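Local coordinates for protein coclaurine N-methyltransferase (Coptis japonica, PDB 6GKV) that catalyses the N-methylation of coclaurine and related tetrahydroisoquinolines with S-adenosyl-L-methionine as methyl donor, a step of alkaloid biosynthesis, at residues L82-G87 / L299-P304; E161-E166 / L173-K178; C94-E99 / L112-E117. All coordinates share one frame; numbering follows the deposited sequence.

Overall arrangement
Contacts 1 to 3 are well separated in a Rossmann-type methyltransferase fold, their centres 23 to 24 Å apart. In chain order, contact 3 closes first, folding the loop after helix 79-85 back onto helix 104-118; contact 2 follows later in the chain, where helix 157-168 packs on the edge strand 176-179 of the seven-stranded sheet. Contact 1 encloses both, because it brings helix 79-85 against the distant helix 299-309. Contacts 1 and 2 touch where K83 NZ lies 3.7 Å from Y162 CE1, whereas contact 3 stays apart from both. The side chains of Y115 in contact 3 and I163 in contact 2 come to about 6 and 8 Å from the bound S-adenosyl-L-homocysteine; contact 1 lies away from the ligand sites.

Contact 1 (L82-G87 / L299-P304); sequences LKIMNG and LDVIKP
I84 meets V301 with the end of its longer branch and I302 mainly with its short one, and these three aliphatic side chains make up the whole meeting of 82-87 with 299-304. The longer branch of I84 ends in CD1, which reaches V301 tip to tip: I84 CD1 is 4.0 Å from V301 CG1 and 4.1 Å from V301 CG2, so the methyl faces the fork of the valine. V301 can offer both methyls because its chi1 of 49° sets CG1 between the backbone N and the carbonyl carbon while CG2 lies anti to the N. Toward I302 the approach differs. The two isoleucines lie alongside each other, pointing opposite ways, and the short branch of I84 does most of the touching, with I84 CG2 3.8 Å from I302 CD1 and 4.1 Å from I302 CG1. The extended chi2 of I302, -177°, carries CD1 out to this methyl. The backbones stay well separated, the closest CA atoms being those of I84 and I302 at 8.2 Å, and the junction is a small, purely apolar one, grading from the buried I302 to the exposed V301. I302 also packs on L295 of helix 281-297, which M85 touches together with W291; M85 further reaches W323 of helix 313-335. Contact 1 thus joins the end of helix 79-85 to the beginning of helix 299-309, beside helices 281-297 and 313-335.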
ATOM      1  N   LEU A  82     -14.776  21.136 -26.375  1.00 64.45           N
ATOM      2  CA  LEU A  82     -14.783  20.759 -24.968  1.00 61.46           C
ATOM      3  C   LEU A  82     -16.016  21.323 -24.236  1.00 54.86           C
ATOM      4  O   LEU A  82     -16.577  20.651 -23.384  1.00 48.41           O
ATOM      5  CB  LEU A  82     -13.465  21.190 -24.295  1.00 58.80           C
ATOM      6  CG  LEU A  82     -12.276  20.369 -24.824  1.00 60.50           C
ATOM      7  CD1 LEU A  82     -10.955  20.852 -24.265  1.00 56.05           C
ATOM      8  CD2 LEU A  82     -12.445  18.856 -24.560  1.00 58.07           C
ATOM      9  N   LYS A  83     -16.469  22.521 -24.607  1.00 53.01           N
ATOM     10  CA  LYS A  83     -17.633  23.105 -23.936  1.00 57.87           C
ATOM     11  C   LYS A  83     -18.910  22.321 -24.230  1.00 61.12           C
ATOM     12  O   LYS A  83     -19.885  22.406 -23.472  1.00 62.83           O
ATOM     13  CB  LYS A  83     -17.840  24.573 -24.302  1.00 60.21           C
ATOM     14  CG  LYS A  83     -16.579  25.301 -24.768  1.00 68.00           C
ATOM     15  CD  LYS A  83     -16.791  26.818 -24.824  1.00 67.75           C
ATOM     16  CE  LYS A  83     -16.850  27.406 -23.411  1.00 77.51           C
ATOM     17  NZ  LYS A  83     -16.422  28.848 -23.382  1.00 89.88           N
ATOM     18  N   ILE A  84     -18.908  21.560 -25.321  1.00 63.93           N
ATOM     19  CA  ILE A  84     -20.041  20.717 -25.655  1.00 65.21           C
ATOM     20  C   ILE A  84     -19.952  19.368 -24.915  1.00 65.50           C
ATOM     21  O   ILE A  84     -20.923  18.921 -24.286  1.00 56.09           O
ATOM     22  CB  ILE A  84     -20.113  20.508 -27.164  1.00 61.54           C
ATOM     23  CG1 ILE A  84     -20.366  21.843 -27.869  1.00 63.93           C
ATOM     24  CG2 ILE A  84     -21.223  19.548 -27.525  1.00 61.83           C
ATOM     25  CD1 ILE A  84     -20.194  21.780 -29.366  1.00 64.60           C
ATOM     26  N   MET A  85     -18.787  18.730 -24.983  1.00 60.95           N
ATOM     27  CA  MET A  85     -18.642  17.432 -24.353  1.00 60.74           C
ATOM     28  C   MET A  85     -18.522  17.551 -22.834  1.00 63.78           C
ATOM     29  O   MET A  85     -19.177  16.805 -22.112  1.00 62.88           O
ATOM     30  CB  MET A  85     -17.440  16.678 -24.913  1.00 57.87           C
ATOM     31  CG  MET A  85     -17.424  15.221 -24.480  1.00 59.43           C
ATOM     32  SD  MET A  85     -16.065  14.241 -25.141  1.00 62.15           S
ATOM     33  CE  MET A  85     -14.733  14.658 -24.002  1.00 63.05           C
ATOM     34  N   ASN A  86     -17.689  18.479 -22.352  1.00 59.86           N
ATOM     35  CA  ASN A  86     -17.515  18.675 -20.909  1.00 52.77           C
ATOM     36  C   ASN A  86     -18.640  19.544 -20.362  1.00 56.17           C
ATOM     37  O   ASN A  86     -19.380  20.164 -21.132  1.00 53.28           O
ATOM     38  CB  ASN A  86     -16.160  19.314 -20.579  1.00 55.77           C
ATOM     39  CG  ASN A  86     -14.970  18.444 -20.987  1.00 65.25           C
ATOM     40  OD1 ASN A  86     -15.136  17.341 -21.530  1.00 66.50           O
ATOM     41  ND2 ASN A  86     -13.761  18.948 -20.735  1.00 62.72           N
ATOM     42  N   GLY A  87     -18.767  19.586 -19.034  1.00 61.27           N
ATOM     43  CA  GLY A  87     -19.728  20.455 -18.363  1.00 59.11           C
ATOM     44  C   GLY A  87     -19.238  21.892 -18.277  1.00 62.70           C
ATOM     45  O   GLY A  87     -18.310  22.268 -18.993  1.00 75.13           O
ATOM     46  N   LEU A 299     -24.532  16.245 -32.172  1.00 66.22           N
ATOM     47  CA  LEU A 299     -23.871  15.856 -33.404  1.00 66.41           C
ATOM     48  C   LEU A 299     -24.138  16.894 -34.483  1.00 74.32           C
ATOM     49  O   LEU A 299     -23.330  17.074 -35.391  1.00 77.80           O
ATOM     50  CB  LEU A 299     -24.342  14.474 -33.855  1.00 60.62           C
ATOM     51  CG  LEU A 299     -23.833  13.392 -32.905  1.00 57.73           C
ATOM     52  CD1 LEU A 299     -24.434  12.028 -33.229  1.00 65.88           C
ATOM     53  CD2 LEU A 299     -22.311  13.349 -32.935  1.00 44.97           C
ATOM     54  N   ASP A 300     -25.266  17.591 -34.369  1.00 78.23           N
ATOM     55  CA  ASP A 300     -25.626  18.607 -35.349  1.00 76.39           C
ATOM     56  C   ASP A 300     -24.620  19.776 -35.383  1.00 69.45           C
ATOM     57  O   ASP A 300     -24.431  20.381 -36.434  1.00 67.71           O
ATOM     58  CB  ASP A 300     -27.058  19.125 -35.100  1.00 82.97           C
ATOM     59  CG  ASP A 300     -27.266  19.666 -33.687  1.00 94.46           C
ATOM     60  OD1 ASP A 300     -26.567  19.209 -32.757  1.00100.92           O
ATOM     61  OD2 ASP A 300     -28.141  20.547 -33.510  1.00 95.75           O
ATOM     62  N   VAL A 301     -23.968  20.072 -34.256  1.00 66.45           N
ATOM     63  CA  VAL A 301     -22.982  21.163 -34.165  1.00 63.46           C
ATOM     64  C   VAL A 301     -21.536  20.634 -34.130  1.00 64.51           C
ATOM     65  O   VAL A 301     -20.586  21.333 -34.515  1.00 71.36           O
ATOM     66  CB  VAL A 301     -23.249  22.061 -32.913  1.00 81.60           C
ATOM     67  CG1 VAL A 301     -23.430  21.213 -31.675  1.00 85.84           C
ATOM     68  CG2 VAL A 301     -22.132  23.079 -32.689  1.00 80.13           C
ATOM     69  N   ILE A 302     -21.370  19.391 -33.696  1.00 60.86           N
ATOM     70  CA  ILE A 302     -20.042  18.783 -33.644  1.00 60.44           C
ATOM     71  C   ILE A 302     -19.568  18.352 -35.038  1.00 64.90           C
ATOM     72  O   ILE A 302     -18.399  18.517 -35.384  1.00 67.69           O
ATOM     73  CB  ILE A 302     -20.021  17.583 -32.681  1.00 54.21           C
ATOM     74  CG1 ILE A 302     -20.243  18.072 -31.242  1.00 52.37           C
ATOM     75  CG2 ILE A 302     -18.705  16.825 -32.782  1.00 57.43           C
ATOM     76  CD1 ILE A 302     -20.169  16.979 -30.178  1.00 36.12           C
ATOM     77  N   LYS A 303     -20.484  17.828 -35.847  1.00 69.13           N
ATOM     78  CA  LYS A 303     -20.148  17.364 -37.193  1.00 70.48           C
ATOM     79  C   LYS A 303     -19.565  18.494 -38.075  1.00 75.99           C
ATOM     80  O   LYS A 303     -18.497  18.319 -38.661  1.00 75.26           O
ATOM     81  CB  LYS A 303     -21.380  16.728 -37.856  1.00 75.94           C
ATOM     82  CG  LYS A 303     -21.168  16.215 -39.266  1.00 80.65           C
ATOM     83  CD  LYS A 303     -20.780  14.750 -39.233  1.00 84.55           C
ATOM     84  CE  LYS A 303     -20.392  14.234 -40.596  1.00 85.56           C
ATOM     85  NZ  LYS A 303     -20.104  12.785 -40.526  1.00 83.11           N
ATOM     86  N   PRO A 304     -20.254  19.652 -38.181  1.00 71.85           N
ATOM     87  CA  PRO A 304     -19.613  20.725 -38.945  1.00 73.42           C
ATOM     88  C   PRO A 304     -18.318  21.232 -38.313  1.00 72.08           C
ATOM     89  O   PRO A 304     -17.421  21.685 -39.023  1.00 77.82           O
ATOM     90  CB  PRO A 304     -20.682  21.824 -38.960  1.00 68.92           C
ATOM     91  CG  PRO A 304     -21.963  21.086 -38.864  1.00 63.20           C
ATOM     92  CD  PRO A 304     -21.664  19.981 -37.897  1.00 71.07           C
TER

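Contact 2 (E161-E166 / L173-K178); sequences EYIEEE and LNVEVK
I163 and V177 form the apolar centre of this contact, with V175 as a second partner. The CG2 methyl of I163 does the work: it lies 3.5 Å from V177 CG2 and 3.7 Å from V175 CG1, touching one methyl of each valine, and the isoleucine crosses both side chains at about a right angle. V175 and V177 point the same way, as alternate residues do in an extended chain, and their first torsions are alike, so it is the lie of the chain that decides which methyl meets the helix: CG1 of V175, anti to its own N at chi1 -176°, but CG2 of V177, which stands beside the N. I163 also packs on L139 of helix 136-143, and V177 on A152 of strand 149-154.

The two segments belong to a right-handed beta-alpha-beta crossover of the Rossmann-type fold, in which helix 157-168 links strand 149-154 to the parallel edge strand 176-179. The side chain of I163 is about 5 Å from that of Q159, which binds S-adenosyl-L-homocysteine.

The remaining cross-segment packing involves the aliphatic part of E164, whose CG is 3.9 Å from V177 CG2. The E164 carboxylate runs on past the valine, with E164 OE2 3.6 Å from V177 O, and is held by a salt bridge to K160.

Within the strand, on the side turned from the helix, K178 NZ and E176 OE2 form a salt bridge modelled at a rather short 2.5 Å, with the lysine nitrogen nearly in line with the carboxylate C-O bond.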
ATOM      1  N   GLU A 161      -4.385  29.458 -23.375  1.00 88.15           N
ATOM      2  CA  GLU A 161      -5.397  30.267 -24.088  1.00 99.82           C
ATOM      3  C   GLU A 161      -6.608  30.564 -23.227  1.00 81.13           C
ATOM      4  O   GLU A 161      -6.848  31.688 -22.794  1.00 71.72           O
ATOM      5  CB  GLU A 161      -5.899  29.519 -25.333  1.00111.40           C
ATOM      6  CG  GLU A 161      -5.139  29.695 -26.660  1.00118.34           C
ATOM      7  CD  GLU A 161      -4.577  31.090 -26.862  1.00123.72           C
ATOM      8  OE1 GLU A 161      -5.277  32.088 -26.565  1.00127.57           O
ATOM      9  OE2 GLU A 161      -3.433  31.194 -27.355  1.00122.33           O
ATOM     10  N   TYR A 162      -7.341  29.494 -22.961  1.00 75.77           N
ATOM     11  CA  TYR A 162      -8.684  29.576 -22.441  1.00 72.71           C
ATOM     12  C   TYR A 162      -8.730  30.137 -21.031  1.00 73.93           C
ATOM     13  O   TYR A 162      -9.687  30.827 -20.658  1.00 78.97           O
ATOM     14  CB  TYR A 162      -9.341  28.191 -22.475  1.00 62.67           C
ATOM     15  CG  TYR A 162     -10.695  28.207 -21.831  1.00 62.11           C
ATOM     16  CD1 TYR A 162     -11.777  28.757 -22.490  1.00 56.96           C
ATOM     17  CD2 TYR A 162     -10.885  27.694 -20.556  1.00 61.81           C
ATOM     18  CE1 TYR A 162     -13.019  28.788 -21.906  1.00 60.94           C
ATOM     19  CE2 TYR A 162     -12.123  27.725 -19.960  1.00 63.29           C
ATOM     20  CZ  TYR A 162     -13.190  28.277 -20.638  1.00 64.27           C
ATOM     21  OH  TYR A 162     -14.436  28.307 -20.047  1.00 70.88           O
ATOM     22  N   ILE A 163      -7.705  29.854 -20.239  1.00 61.49           N
ATOM     23  CA  ILE A 163      -7.783  30.211 -18.834  1.00 63.54           C
ATOM     24  C   ILE A 163      -7.618  31.717 -18.679  1.00 71.99           C
ATOM     25  O   ILE A 163      -8.477  32.378 -18.105  1.00 80.71           O
ATOM     26  CB  ILE A 163      -6.742  29.440 -18.006  1.00 54.81           C
ATOM     27  CG1 ILE A 163      -7.170  27.972 -17.928  1.00 46.13           C
ATOM     28  CG2 ILE A 163      -6.658  30.003 -16.614  1.00 58.32           C
ATOM     29  CD1 ILE A 163      -6.084  27.021 -17.505  1.00 42.18           C
ATOM     30  N   GLU A 164      -6.542  32.259 -19.232  1.00 69.77           N
ATOM     31  CA  GLU A 164      -6.263  33.679 -19.106  1.00 78.85           C
ATOM     32  C   GLU A 164      -7.440  34.530 -19.581  1.00 82.40           C
ATOM     33  O   GLU A 164      -7.780  35.546 -18.967  1.00 83.10           O
ATOM     34  CB  GLU A 164      -4.990  34.026 -19.881  1.00 82.45           C
ATOM     35  CG  GLU A 164      -3.745  33.425 -19.239  1.00 82.87           C
ATOM     36  CD  GLU A 164      -2.452  33.920 -19.852  1.00 82.17           C
ATOM     37  OE1 GLU A 164      -2.478  34.405 -21.005  1.00 82.80           O
ATOM     38  OE2 GLU A 164      -1.411  33.830 -19.161  1.00 77.16           O
ATOM     39  N   GLU A 165      -8.078  34.091 -20.659  1.00 81.25           N
ATOM     40  CA  GLU A 165      -9.212  34.812 -21.209  1.00 84.38           C
ATOM     41  C   GLU A 165     -10.441  34.691 -20.311  1.00 82.85           C
ATOM     42  O   GLU A 165     -11.073  35.695 -19.958  1.00 77.35           O
ATOM     43  CB  GLU A 165      -9.511  34.304 -22.615  1.00 90.24           C
ATOM     44  CG  GLU A 165      -8.271  34.292 -23.500  1.00100.69           C
ATOM     45  CD  GLU A 165      -8.499  34.919 -24.859  1.00108.80           C
ATOM     46  OE1 GLU A 165      -9.665  34.938 -25.310  1.00116.66           O
ATOM     47  OE2 GLU A 165      -7.516  35.396 -25.469  1.00108.11           O
ATOM     48  N   GLU A 166     -10.759  33.462 -19.919  1.00 85.18           N
ATOM     49  CA  GLU A 166     -11.946  33.214 -19.115  1.00 90.15           C
ATOM     50  C   GLU A 166     -11.748  33.585 -17.647  1.00 97.17           C
ATOM     51  O   GLU A 166     -12.681  33.462 -16.853  1.00 94.52           O
ATOM     52  CB  GLU A 166     -12.371  31.751 -19.231  1.00 85.09           C
ATOM     53  CG  GLU A 166     -13.642  31.565 -20.036  1.00 87.58           C
ATOM     54  CD  GLU A 166     -14.890  31.831 -19.228  1.00 89.58           C
ATOM     55  OE1 GLU A 166     -15.207  31.011 -18.345  1.00 84.56           O
ATOM     56  OE2 GLU A 166     -15.558  32.858 -19.477  1.00 94.60           O
ATOM     57  N   LEU A 173      -8.446  38.478 -10.238  1.00 96.19           N
ATOM     58  CA  LEU A 173      -7.043  38.810 -10.031  1.00 96.54           C
ATOM     59  C   LEU A 173      -6.205  37.544 -10.105  1.00 96.83           C
ATOM     60  O   LEU A 173      -5.361  37.380 -10.987  1.00 96.28           O
ATOM     61  CB  LEU A 173      -6.835  39.496  -8.663  1.00 94.61           C
ATOM     62  CG  LEU A 173      -5.453  40.012  -8.196  1.00 90.46           C
ATOM     63  CD1 LEU A 173      -5.615  41.067  -7.115  1.00 92.60           C
ATOM     64  CD2 LEU A 173      -4.515  38.912  -7.683  1.00 85.93           C
ATOM     65  N   ASN A 174      -6.494  36.643  -9.173  1.00 94.13           N
ATOM     66  CA  ASN A 174      -5.580  35.598  -8.724  1.00 93.02           C
ATOM     67  C   ASN A 174      -4.873  34.801  -9.800  1.00 96.46           C
ATOM     68  O   ASN A 174      -3.697  34.458  -9.653  1.00105.69           O
ATOM     69  CB  ASN A 174      -6.346  34.626  -7.848  1.00 90.71           C
ATOM     70  CG  ASN A 174      -7.462  35.294  -7.101  1.00 98.72           C
ATOM     71  OD1 ASN A 174      -8.602  34.835  -7.146  1.00 95.93           O
ATOM     72  ND2 ASN A 174      -7.146  36.381  -6.393  1.00106.00           N
ATOM     73  N   VAL A 175      -5.590  34.495 -10.873  1.00 85.61           N
ATOM     74  CA  VAL A 175      -5.104  33.507 -11.818  1.00 77.71           C
ATOM     75  C   VAL A 175      -3.889  33.980 -12.586  1.00 72.99           C
ATOM     76  O   VAL A 175      -3.884  35.054 -13.174  1.00 74.73           O
ATOM     77  CB  VAL A 175      -6.175  33.107 -12.830  1.00 72.54           C
ATOM     78  CG1 VAL A 175      -5.634  32.011 -13.734  1.00 67.08           C
ATOM     79  CG2 VAL A 175      -7.426  32.652 -12.111  1.00 72.30           C
ATOM     80  N   GLU A 176      -2.868  33.137 -12.564  1.00 72.15           N
ATOM     81  CA  GLU A 176      -1.672  33.299 -13.363  1.00 78.94           C
ATOM     82  C   GLU A 176      -1.391  31.961 -14.056  1.00 80.12           C
ATOM     83  O   GLU A 176      -1.531  30.908 -13.427  1.00 86.36           O
ATOM     84  CB  GLU A 176      -0.511  33.734 -12.477  1.00 83.96           C
ATOM     85  CG  GLU A 176       0.857  33.445 -13.038  1.00 94.89           C
ATOM     86  CD  GLU A 176       1.952  33.731 -12.033  1.00104.17           C
ATOM     87  OE1 GLU A 176       1.666  34.404 -11.020  1.00104.97           O
ATOM     88  OE2 GLU A 176       3.093  33.282 -12.256  1.00106.56           O
ATOM     89  N   VAL A 177      -1.035  31.981 -15.340  1.00 66.08           N
ATOM     90  CA  VAL A 177      -0.805  30.732 -16.068  1.00 62.16           C
ATOM     91  C   VAL A 177       0.548  30.678 -16.769  1.00 71.12           C
ATOM     92  O   VAL A 177       0.929  31.610 -17.480  1.00 80.35           O
ATOM     93  CB  VAL A 177      -1.891  30.490 -17.127  1.00 69.11           C
ATOM     94  CG1 VAL A 177      -1.743  29.096 -17.726  1.00 67.98           C
ATOM     95  CG2 VAL A 177      -3.271  30.674 -16.529  1.00 70.33           C
ATOM     96  N   LYS A 178       1.259  29.568 -16.585  1.00 70.08           N
ATOM     97  CA  LYS A 178       2.602  29.396 -17.141  1.00 72.29           C
ATOM     98  C   LYS A 178       2.648  28.274 -18.176  1.00 65.80           C
ATOM     99  O   LYS A 178       2.121  27.189 -17.928  1.00 62.69           O
ATOM    100  CB  LYS A 178       3.617  29.085 -16.029  1.00 67.37           C
ATOM    101  CG  LYS A 178       3.594  30.015 -14.830  1.00 68.44           C
ATOM    102  CD  LYS A 178       4.782  29.717 -13.907  1.00 78.87           C
ATOM    103  CE  LYS A 178       4.998  30.816 -12.869  1.00 89.04           C
ATOM    104  NZ  LYS A 178       4.985  32.181 -13.473  1.00 98.39           N
TER

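Contact 3 (C94-E99 / L112-E117); sequences CCYFKE and LDLYCE
The loop 94-99 runs in a largely extended course, without regular strand pairing, past one side of helix 104-118, where residues 112-117 hold regular helical turns such as the 3.0 Å bond from E117 N to D113 O. Y96 and L114 carry the apolar half of the contact. The tyrosine ring meets the leucine obliquely, Y96 CE2 lying 4.2 Å from L114 CD2, and the other half is made by the Y115 side chain. With CG beside the backbone N and opposite the carbonyl carbon (chi1 -67°), the Y115 ring carries OH toward C94 O, 4.0 Å away, a distance bridged by K91, whose NZ bonds to both oxygens. The same hydroxyl is also hydrogen-bonded to E226.

In this methyltransferase of the CFA/CMAS family the loop runs along the ligand sites: G92 and S93, just before it, bind S-adenosyl-L-homocysteine, and the side chain of Y115 is about 6 Å from that ligand. C94 N bonds to E198, a residue of the N-methylheliamine pocket, and C94 packs on F284 of the same pocket. The Y96 ring stacks with H283 of helix 281-297, while a backbone hydrogen bond between Y96 and A107 ties the loop to helix 104-118.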
ATOM      1  N   CYS A  94     -12.043  13.030 -13.468  1.00 41.85           N
ATOM      2  CA  CYS A  94     -13.162  12.424 -12.739  1.00 43.68           C
ATOM      3  C   CYS A  94     -14.079  13.410 -11.991  1.00 46.89           C
ATOM      4  O   CYS A  94     -13.615  14.285 -11.271  1.00 52.09           O
ATOM      5  CB  CYS A  94     -12.618  11.396 -11.749  1.00 42.74           C
ATOM      6  SG  CYS A  94     -13.891  10.391 -11.014  1.00 57.47           S
ATOM      7  N   CYS A  95     -15.383  13.278 -12.185  1.00 46.85           N
ATOM      8  CA  CYS A  95     -16.333  14.081 -11.427  1.00 46.03           C
ATOM      9  C   CYS A  95     -16.997  13.233 -10.335  1.00 47.57           C
ATOM     10  O   CYS A  95     -16.841  12.013 -10.302  1.00 42.77           O
ATOM     11  CB  CYS A  95     -17.381  14.682 -12.337  1.00 42.60           C
ATOM     12  SG  CYS A  95     -16.635  15.706 -13.578  1.00 63.56           S
ATOM     13  N   TYR A  96     -17.714  13.888  -9.432  1.00 50.25           N
ATOM     14  CA  TYR A  96     -18.232  13.206  -8.263  1.00 55.91           C
ATOM     15  C   TYR A  96     -19.753  13.205  -8.235  1.00 50.51           C
ATOM     16  O   TYR A  96     -20.389  14.249  -8.081  1.00 48.68           O
ATOM     17  CB  TYR A  96     -17.673  13.847  -6.995  1.00 61.38           C
ATOM     18  CG  TYR A  96     -17.824  12.975  -5.785  1.00 63.67           C
ATOM     19  CD1 TYR A  96     -18.926  13.105  -4.946  1.00 64.53           C
ATOM     20  CD2 TYR A  96     -16.879  12.010  -5.486  1.00 62.49           C
ATOM     21  CE1 TYR A  96     -19.078  12.305  -3.841  1.00 59.32           C
ATOM     22  CE2 TYR A  96     -17.018  11.202  -4.373  1.00 64.04           C
ATOM     23  CZ  TYR A  96     -18.117  11.350  -3.555  1.00 60.99           C
ATOM     24  OH  TYR A  96     -18.248  10.543  -2.446  1.00 59.92           O
ATOM     25  N   PHE A  97     -20.326  12.019  -8.392  1.00 54.18           N
ATOM     26  CA  PHE A  97     -21.769  11.847  -8.368  1.00 60.75           C
ATOM     27  C   PHE A  97     -22.180  11.194  -7.038  1.00 66.24           C
ATOM     28  O   PHE A  97     -21.979   9.989  -6.849  1.00 62.97           O
ATOM     29  CB  PHE A  97     -22.231  10.994  -9.565  1.00 56.62           C
ATOM     30  CG  PHE A  97     -21.872  11.572 -10.921  1.00 53.67           C
ATOM     31  CD1 PHE A  97     -20.585  11.442 -11.432  1.00 49.94           C
ATOM     32  CD2 PHE A  97     -22.827  12.210 -11.693  1.00 52.41           C
ATOM     33  CE1 PHE A  97     -20.248  11.953 -12.667  1.00 48.14           C
ATOM     34  CE2 PHE A  97     -22.501  12.727 -12.942  1.00 49.95           C
ATOM     35  CZ  PHE A  97     -21.205  12.603 -13.431  1.00 49.45           C
ATOM     36  N   LYS A  98     -22.735  11.991  -6.119  1.00 70.78           N
ATOM     37  CA  LYS A  98     -23.221  11.457  -4.846  1.00 73.94           C
ATOM     38  C   LYS A  98     -24.588  10.785  -5.010  1.00 75.10           C
ATOM     39  O   LYS A  98     -24.814   9.701  -4.473  1.00 75.05           O
ATOM     40  CB  LYS A  98     -23.282  12.551  -3.764  1.00 79.24           C
ATOM     41  CG  LYS A  98     -22.228  12.331  -2.670  1.00 89.93           C
ATOM     42  CD  LYS A  98     -22.285  13.299  -1.477  1.00 92.32           C
ATOM     43  CE  LYS A  98     -21.020  13.149  -0.610  1.00 82.07           C
ATOM     44  NZ  LYS A  98     -20.270  14.424  -0.410  1.00 77.03           N
ATOM     45  N   GLU A  99     -25.489  11.402  -5.765  1.00 75.34           N
ATOM     46  CA  GLU A  99     -26.820  10.824  -5.965  1.00 79.20           C
ATOM     47  C   GLU A  99     -27.167  10.544  -7.422  1.00 76.47           C
ATOM     48  O   GLU A  99     -26.699  11.223  -8.331  1.00 72.36           O
ATOM     49  CB  GLU A  99     -27.879  11.746  -5.373  1.00 82.56           C
ATOM     50  CG  GLU A  99     -27.788  11.908  -3.886  1.00 90.82           C
ATOM     51  CD  GLU A  99     -28.639  13.048  -3.405  1.00100.79           C
ATOM     52  OE1 GLU A  99     -28.091  13.965  -2.760  1.00107.03           O
ATOM     53  OE2 GLU A  99     -29.851  13.036  -3.699  1.00 98.92           O
ATOM     54  N   LEU A 112     -14.513  19.308  -7.294  1.00 51.60           N
ATOM     55  CA  LEU A 112     -13.669  20.478  -7.117  1.00 54.75           C
ATOM     56  C   LEU A 112     -13.682  20.910  -5.651  1.00 65.17           C
ATOM     57  O   LEU A 112     -12.630  21.187  -5.062  1.00 57.88           O
ATOM     58  CB  LEU A 112     -14.129  21.612  -8.043  1.00 49.03           C
ATOM     59  CG  LEU A 112     -13.757  21.353  -9.513  1.00 46.40           C
ATOM     60  CD1 LEU A 112     -14.276  22.430 -10.469  1.00 46.22           C
ATOM     61  CD2 LEU A 112     -12.242  21.171  -9.663  1.00 49.21           C
ATOM     62  N   ASP A 113     -14.881  20.938  -5.069  1.00 69.02           N
ATOM     63  CA  ASP A 113     -15.049  21.179  -3.641  1.00 70.17           C
ATOM     64  C   ASP A 113     -14.274  20.168  -2.806  1.00 66.17           C
ATOM     65  O   ASP A 113     -13.563  20.534  -1.868  1.00 64.01           O
ATOM     66  CB  ASP A 113     -16.528  21.134  -3.265  1.00 71.72           C
ATOM     67  CG  ASP A 113     -17.233  22.446  -3.539  1.00 74.45           C
ATOM     68  OD1 ASP A 113     -16.536  23.432  -3.859  1.00 69.16           O
ATOM     69  OD2 ASP A 113     -18.476  22.498  -3.418  1.00 80.70           O
ATOM     70  N   LEU A 114     -14.403  18.894  -3.164  1.00 57.67           N
ATOM     71  CA  LEU A 114     -13.724  17.828  -2.435  1.00 58.57           C
ATOM     72  C   LEU A 114     -12.190  17.977  -2.470  1.00 59.40           C
ATOM     73  O   LEU A 114     -11.510  17.640  -1.505  1.00 67.80           O
ATOM     74  CB  LEU A 114     -14.157  16.464  -2.990  1.00 53.97           C
ATOM     75  CG  LEU A 114     -13.619  15.225  -2.280  1.00 51.03           C
ATOM     76  CD1 LEU A 114     -13.832  15.282  -0.756  1.00 39.52           C
ATOM     77  CD2 LEU A 114     -14.208  13.946  -2.883  1.00 39.28           C
ATOM     78  N   TYR A 115     -11.653  18.483  -3.574  1.00 55.30           N
ATOM     79  CA  TYR A 115     -10.221  18.751  -3.681  1.00 55.78           C
ATOM     80  C   TYR A 115      -9.786  19.802  -2.667  1.00 55.73           C
ATOM     81  O   TYR A 115      -8.741  19.674  -2.035  1.00 53.71           O
ATOM     82  CB  TYR A 115      -9.848  19.241  -5.077  1.00 57.84           C
ATOM     83  CG  TYR A 115     -10.007  18.245  -6.196  1.00 59.22           C
ATOM     84  CD1 TYR A 115      -9.861  16.890  -5.976  1.00 55.10           C
ATOM     85  CD2 TYR A 115     -10.265  18.680  -7.507  1.00 60.82           C
ATOM     86  CE1 TYR A 115      -9.954  15.991  -7.030  1.00 44.67           C
ATOM     87  CE2 TYR A 115     -10.399  17.792  -8.552  1.00 51.01           C
ATOM     88  CZ  TYR A 115     -10.259  16.437  -8.304  1.00 43.94           C
ATOM     89  OH  TYR A 115     -10.399  15.544  -9.348  1.00 41.50           O
ATOM     90  N   CYS A 116     -10.591  20.854  -2.539  1.00 55.61           N
ATOM     91  CA  CYS A 116     -10.281  21.953  -1.633  1.00 61.21           C
ATOM     92  C   CYS A 116     -10.351  21.509  -0.198  1.00 58.13           C
ATOM     93  O   CYS A 116      -9.579  21.964   0.632  1.00 63.76           O
ATOM     94  CB  CYS A 116     -11.234  23.122  -1.851  1.00 62.47           C
ATOM     95  SG  CYS A 116     -11.225  23.702  -3.535  1.00 70.55           S
ATOM     96  N   GLU A 117     -11.295  20.621   0.074  1.00 58.09           N
ATOM     97  CA  GLU A 117     -11.456  20.028   1.389  1.00 65.95           C
ATOM     98  C   GLU A 117     -10.229  19.189   1.726  1.00 65.45           C
ATOM     99  O   GLU A 117      -9.575  19.413   2.751  1.00 67.11           O
ATOM    100  CB  GLU A 117     -12.732  19.184   1.418  1.00 76.08           C
ATOM    101  CG  GLU A 117     -13.106  18.528   2.735  1.00 82.15           C
ATOM    102  CD  GLU A 117     -14.450  17.800   2.628  1.00 90.77           C
ATOM    103  OE1 GLU A 117     -15.306  18.242   1.824  1.00 94.68           O
ATOM    104  OE2 GLU A 117     -14.647  16.780   3.325  1.00 90.41           O
TER